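Local coordinates for protein DegT/DnrJ/EryC1/StrS aminotransferase (PDB 4QGR) that probably catalyses amino-group transfer with pyridoxal 5'-phosphate as cofactor, as a member of the DegT/DnrJ/EryC1/StrS aminotransferase family, at residues Val87-Phe92 and Pro106-Val111; Ala140-Asp145 and Phe166-Ala171. One frame throughout, in Å; residues are numbered along the deposited sequence.

Contact 1: residues Val87-Phe92 and Pro106-Val111. With PLP (pyridoxal-5'-phosphate), chain E.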
# COMPACT_ATOMS: atom_id res chain seq x y z
N VAL A 87 15.08 1.01 17.36
CA VAL A 87 15.12 1.83 16.13
C VAL A 87 15.80 3.17 16.39
O VAL A 87 15.83 3.66 17.55
CB VAL A 87 13.69 2.04 15.54
CG1 VAL A 87 12.99 0.70 15.40
CG2 VAL A 87 12.83 2.93 16.44
N PRO A 88 16.36 3.78 15.33
CA PRO A 88 16.79 5.16 15.53
C PRO A 88 15.61 6.12 15.63
O PRO A 88 14.51 5.82 15.17
CB PRO A 88 17.60 5.47 14.26
CG PRO A 88 17.67 4.20 13.48
CD PRO A 88 16.55 3.35 13.93
N SER A 89 15.83 7.24 16.31
CA SER A 89 14.91 8.37 16.27
C SER A 89 15.25 9.30 15.09
O SER A 89 14.35 9.97 14.56
CB SER A 89 15.03 9.13 17.60
OG SER A 89 14.31 10.34 17.57
N PHE A 90 16.53 9.38 14.70
CA PHE A 90 16.93 10.19 13.56
C PHE A 90 16.77 9.40 12.27
O PHE A 90 17.72 8.82 11.78
CB PHE A 90 18.38 10.67 13.75
CG PHE A 90 18.72 11.88 12.95
CD1 PHE A 90 18.22 13.11 13.33
CD2 PHE A 90 19.52 11.79 11.80
CE1 PHE A 90 18.49 14.24 12.60
CE2 PHE A 90 19.81 12.92 11.06
CZ PHE A 90 19.29 14.14 11.45
N THR A 91 15.53 9.34 11.78
CA THR A 91 15.17 8.60 10.59
C THR A 91 13.75 9.04 10.18
O THR A 91 13.07 9.80 10.91
CB THR A 91 15.22 7.08 10.84
OG1 THR A 91 14.96 6.38 9.63
CG2 THR A 91 14.22 6.64 11.95
N PHE A 92 13.30 8.55 9.03
CA PHE A 92 11.94 8.75 8.57
C PHE A 92 10.94 8.01 9.44
O PHE A 92 11.25 6.93 9.97
CB PHE A 92 11.82 8.24 7.13
CG PHE A 92 10.49 8.52 6.49
CD1 PHE A 92 10.14 9.82 6.11
CD2 PHE A 92 9.62 7.50 6.24
CE1 PHE A 92 8.90 10.07 5.53
CE2 PHE A 92 8.38 7.74 5.65
CZ PHE A 92 8.03 9.02 5.27
N PRO A 106 8.33 0.73 19.82
CA PRO A 106 9.69 1.12 19.50
C PRO A 106 10.43 1.58 20.73
O PRO A 106 9.83 2.09 21.71
CB PRO A 106 9.50 2.27 18.50
CG PRO A 106 8.18 2.88 18.90
CD PRO A 106 7.33 1.72 19.39
N VAL A 107 11.73 1.30 20.75
CA VAL A 107 12.62 1.85 21.77
C VAL A 107 13.68 2.61 21.01
O VAL A 107 14.38 2.04 20.15
CB VAL A 107 13.28 0.75 22.65
CG1 VAL A 107 14.20 1.41 23.66
CG2 VAL A 107 12.22 -0.15 23.28
N PHE A 108 13.78 3.92 21.26
CA PHE A 108 14.66 4.79 20.48
C PHE A 108 16.12 4.87 20.89
O PHE A 108 16.43 5.00 22.05
CB PHE A 108 14.10 6.22 20.45
CG PHE A 108 12.81 6.36 19.69
CD1 PHE A 108 12.78 6.23 18.31
CD2 PHE A 108 11.65 6.74 20.35
CE1 PHE A 108 11.60 6.37 17.60
CE2 PHE A 108 10.47 6.92 19.64
CZ PHE A 108 10.46 6.74 18.26
N VAL A 109 17.02 4.71 19.92
CA VAL A 109 18.44 4.70 20.15
C VAL A 109 19.04 5.89 19.42
O VAL A 109 18.58 6.25 18.34
CB VAL A 109 19.05 3.38 19.63
CG1 VAL A 109 20.56 3.34 19.95
CG2 VAL A 109 18.30 2.23 20.25
N ASP A 110 20.07 6.51 19.96
CA ASP A 110 20.67 7.68 19.33
C ASP A 110 21.49 7.22 18.13
O ASP A 110 21.73 6.01 17.92
CB ASP A 110 21.60 8.42 20.29
CG ASP A 110 21.65 9.92 20.05
OD1 ASP A 110 21.05 10.43 19.09
OD2 ASP A 110 22.28 10.60 20.91
N VAL A 111 21.95 8.21 17.36
CA VAL A 111 22.84 7.96 16.25
C VAL A 111 24.21 8.53 16.53
O VAL A 111 24.41 9.44 17.35
CB VAL A 111 22.29 8.51 14.91
CG1 VAL A 111 21.01 7.81 14.57
CG2 VAL A 111 21.99 10.02 15.01
N1 PLP E . 12.58 4.14 5.74
C2 PLP E . 13.35 5.21 5.45
C2A PLP E . 14.71 5.40 6.06
C3 PLP E . 12.85 6.17 4.42
O3 PLP E . 13.62 7.20 4.09
C4 PLP E . 11.48 5.98 3.89
C4A PLP E . 10.81 6.76 2.83
O4A PLP E . 11.40 7.19 1.86
C5 PLP E . 10.75 4.77 4.31
C6 PLP E . 11.36 3.91 5.23
C5A PLP E . 9.36 4.49 3.80
O4P PLP E . 9.35 4.20 2.39
P PLP E . 8.08 4.59 1.49
O1P PLP E . 8.23 3.84 0.17
O2P PLP E . 6.83 4.27 2.27
O3P PLP E . 8.30 6.10 1.29
O HOH W 1 18.38 8.30 16.61
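The ring of Phe-108 takes the carbonyl oxygen of Pro-88 at its edge, in the ring plane, with CD1 3.6 Å from Pro-88 O. Ser-89 CA and Val-87 CG2 approach obliquely from opposite sides of the ring plane, Val-87 CG2 lying 3.8 Å from Phe-108 CD1. That methyl sits between the backbone N and the carbonyl carbon of its own residue (chi1 of Val-87 -52°), which also brings it to 4.0 Å from Pro-106 CB. The Phe-92 ring instead turns one face to the cofactor: its CD2 is 3.4 Å from C4 of the pyridine, and the aldehyde carbon C4A lies over the ring near its rim. Its edge-to-face partner is His-227 of the second subunit.

Two parallel-strand hydrogen bonds join the backbones, Val-87 N to Val-107 O and Val-109 N to Val-87 O (2.9 Å). Beyond Pro-88 the chains part. A water fills in there, donating to Val-109 O and accepting from Phe-90 N, while Val-111 CG2 packs on Phe-90 CB at 3.9 Å. Phe-90 centres an inverse gamma turn that leads the chain toward the cofactor pocket. Ser-89 OG bonds to His-328. Helix 94-101, the crossover of this beta-alpha-beta unit, covers Val-87 and Phe-108 through Ala-96; helix 344-348 packs against Phe-90 and Val-111.

Contact 2: residues Ala140-Asp145 and Phe166-Ala171. With PLP (pyridoxal-5'-phosphate), chain E.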
# COMPACT_ATOMS: atom_id res chain seq x y z
N ALA A 140 13.45 -7.36 18.09
CA ALA A 140 14.06 -6.95 16.82
C ALA A 140 14.80 -5.64 16.90
O ALA A 140 14.60 -4.83 17.80
CB ALA A 140 12.99 -6.87 15.74
N ILE A 141 15.65 -5.43 15.90
CA ILE A 141 16.41 -4.18 15.69
C ILE A 141 16.20 -3.78 14.25
O ILE A 141 16.26 -4.64 13.35
CB ILE A 141 17.93 -4.35 15.92
CG1 ILE A 141 18.15 -5.09 17.22
CG2 ILE A 141 18.63 -2.98 15.86
CD1 ILE A 141 19.52 -5.72 17.40
N ILE A 142 15.92 -2.49 14.03
CA ILE A 142 15.81 -1.94 12.67
C ILE A 142 16.83 -0.82 12.49
O ILE A 142 16.50 0.37 12.59
CB ILE A 142 14.39 -1.45 12.27
CG1 ILE A 142 13.33 -2.47 12.63
CG2 ILE A 142 14.35 -1.11 10.77
CD1 ILE A 142 11.89 -2.09 12.28
N PRO A 143 18.07 -1.22 12.18
CA PRO A 143 19.03 -0.21 11.80
C PRO A 143 18.63 0.43 10.47
O PRO A 143 18.02 -0.25 9.61
CB PRO A 143 20.35 -0.98 11.67
CG PRO A 143 20.09 -2.33 12.22
CD PRO A 143 18.61 -2.56 11.99
N VAL A 144 19.01 1.70 10.30
CA VAL A 144 18.77 2.42 9.04
C VAL A 144 20.08 2.75 8.39
O VAL A 144 21.03 3.16 9.06
CB VAL A 144 17.97 3.72 9.30
CG1 VAL A 144 17.74 4.47 8.01
CG2 VAL A 144 16.64 3.38 9.99
N ASP A 145 20.14 2.58 7.07
CA ASP A 145 21.29 3.01 6.34
C ASP A 145 21.05 4.46 5.94
O ASP A 145 20.62 4.72 4.84
CB ASP A 145 21.48 2.17 5.09
CG ASP A 145 21.64 0.70 5.39
OD1 ASP A 145 22.22 0.35 6.45
OD2 ASP A 145 21.17 -0.12 4.55
N PHE A 166 15.95 -10.38 15.87
CA PHE A 166 15.73 -10.29 14.43
C PHE A 166 16.18 -8.92 13.92
O PHE A 166 15.82 -7.89 14.51
CB PHE A 166 14.23 -10.47 14.21
CG PHE A 166 13.81 -10.65 12.78
CD1 PHE A 166 14.16 -11.79 12.04
CD2 PHE A 166 12.92 -9.75 12.21
CE1 PHE A 166 13.70 -11.94 10.74
CE2 PHE A 166 12.45 -9.92 10.93
CZ PHE A 166 12.84 -11.02 10.19
N ILE A 167 16.94 -8.90 12.84
CA ILE A 167 17.42 -7.65 12.29
C ILE A 167 16.82 -7.41 10.94
O ILE A 167 16.97 -8.22 10.02
CB ILE A 167 18.97 -7.61 12.14
CG1 ILE A 167 19.62 -7.74 13.51
CG2 ILE A 167 19.41 -6.34 11.48
CD1 ILE A 167 21.09 -7.96 13.43
N ILE A 168 16.15 -6.26 10.83
CA ILE A 168 15.59 -5.79 9.57
C ILE A 168 16.44 -4.59 9.13
O ILE A 168 16.49 -3.56 9.84
CB ILE A 168 14.14 -5.32 9.71
CG1 ILE A 168 13.23 -6.44 10.20
CG2 ILE A 168 13.68 -4.75 8.36
CD1 ILE A 168 11.88 -5.96 10.72
N GLU A 169 17.09 -4.72 8.00
CA GLU A 169 17.90 -3.59 7.48
C GLU A 169 16.94 -2.63 6.77
O GLU A 169 16.30 -3.03 5.82
CB GLU A 169 18.94 -4.07 6.47
CG GLU A 169 19.62 -2.93 5.71
CD GLU A 169 20.62 -3.35 4.68
OE1 GLU A 169 20.58 -4.54 4.31
OE2 GLU A 169 21.47 -2.49 4.24
N ASP A 170 16.79 -1.40 7.27
CA ASP A 170 16.01 -0.38 6.55
C ASP A 170 16.97 0.28 5.51
O ASP A 170 17.67 1.23 5.80
CB ASP A 170 15.35 0.62 7.47
CG ASP A 170 14.47 1.62 6.74
OD1 ASP A 170 14.44 1.55 5.47
OD2 ASP A 170 13.81 2.47 7.40
N ALA A 171 16.95 -0.26 4.30
CA ALA A 171 17.76 0.16 3.17
C ALA A 171 16.90 1.03 2.21
O ALA A 171 17.17 1.10 0.99
CB ALA A 171 18.32 -1.05 2.47
N1 PLP E . 12.58 4.14 5.74
C2 PLP E . 13.35 5.21 5.45
C2A PLP E . 14.71 5.40 6.06
C3 PLP E . 12.85 6.17 4.42
O3 PLP E . 13.62 7.20 4.09
C4 PLP E . 11.48 5.98 3.89
C4A PLP E . 10.81 6.76 2.83
O4A PLP E . 11.40 7.19 1.86
C5 PLP E . 10.75 4.77 4.31
C6 PLP E . 11.36 3.91 5.23
C5A PLP E . 9.36 4.49 3.80
O4P PLP E . 9.35 4.20 2.39
P PLP E . 8.08 4.59 1.49
O1P PLP E . 8.23 3.84 0.17
O2P PLP E . 6.83 4.27 2.27
O3P PLP E . 8.30 6.10 1.29
O HOH W 2 18.03 3.67 4.35
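Ile-142 and Ile-168 lie side by side and point the same way, Ile-142 CG1 4.2 Å from Ile-168 CB, with their CD1 methyls also meeting. The other branch of Ile-142, CG2, is set anti to the backbone N and reaches Asp-170 CB at 3.9 Å. Across the sheet, Pro-143 CD packs on Ile-167 CG2 (3.9 Å), the two side chains crossing at about a right angle. Helix 68-76 closes over Ile-168 on one side, and helix 153-163 covers Pro-143 and Ile-167 on the other.

The backbones run parallel. Ile-141 gives its N-H to Phe-166 O and takes that of Ile-168 on its own O; farther along, Asp-170 N donates to Pro-143 O and Asp-145 N to Asp-170 O. These strands are neighbours in a beta-alpha-beta unit of the large-domain sheet of a fold type I aminotransferase, and their C-terminal ends open onto the cofactor.

There Asp-170 has its CG anti to the backbone N (chi1 -176°), which places OD2 2.7 Å from N1 of the pyridoxal ring. Such an aspartate, as in related enzymes, would be expected to keep the pyridine nitrogen protonated. Thr-95 bonds to the same OD2, and the N-H of Ala-172 holds OD1. Val-144 runs alongside this carboxylate and sets CG1 3.7 Å from the cofactor methyl C2A.

At the far edge the carboxylates of Asp-145 and Glu-169 meet with planes 78° apart, Asp-145 OD2 only 2.4 Å from Glu-169 OE2, so one of them probably carries a proton. Tyr-153 and Ala-151 bind Asp-145 OD1, Ser-174 binds OD2, and the amides of Phe-187 and Gly-185 hold Glu-169.

In the fold
From the N terminus, strand 83-88 enters contact 1, the chain passes through helix 94-101, and strand 105-109 returns to close the first loop. Only after helix 120-133 does strand 137-141 open contact 2, which helix 153-163 and strand 166-170 complete. The loops thus follow in series, neither nesting nor crossing. In space they adjoin, because strands 83-88 and 137-141 are neighbours in the sheet: Val-87 CG1 packs on Ile-142 CB, and Pro-88 CG and Thr-91 OG1 on Val-144 CG2. Together the contacts tie four consecutive parallel strands, in the order 166-170, 137-141, 83-88, 105-109, and pyridoxal phosphate is met by the loop after strand 83-88 and by the C-terminal parts of both contact 2 segments.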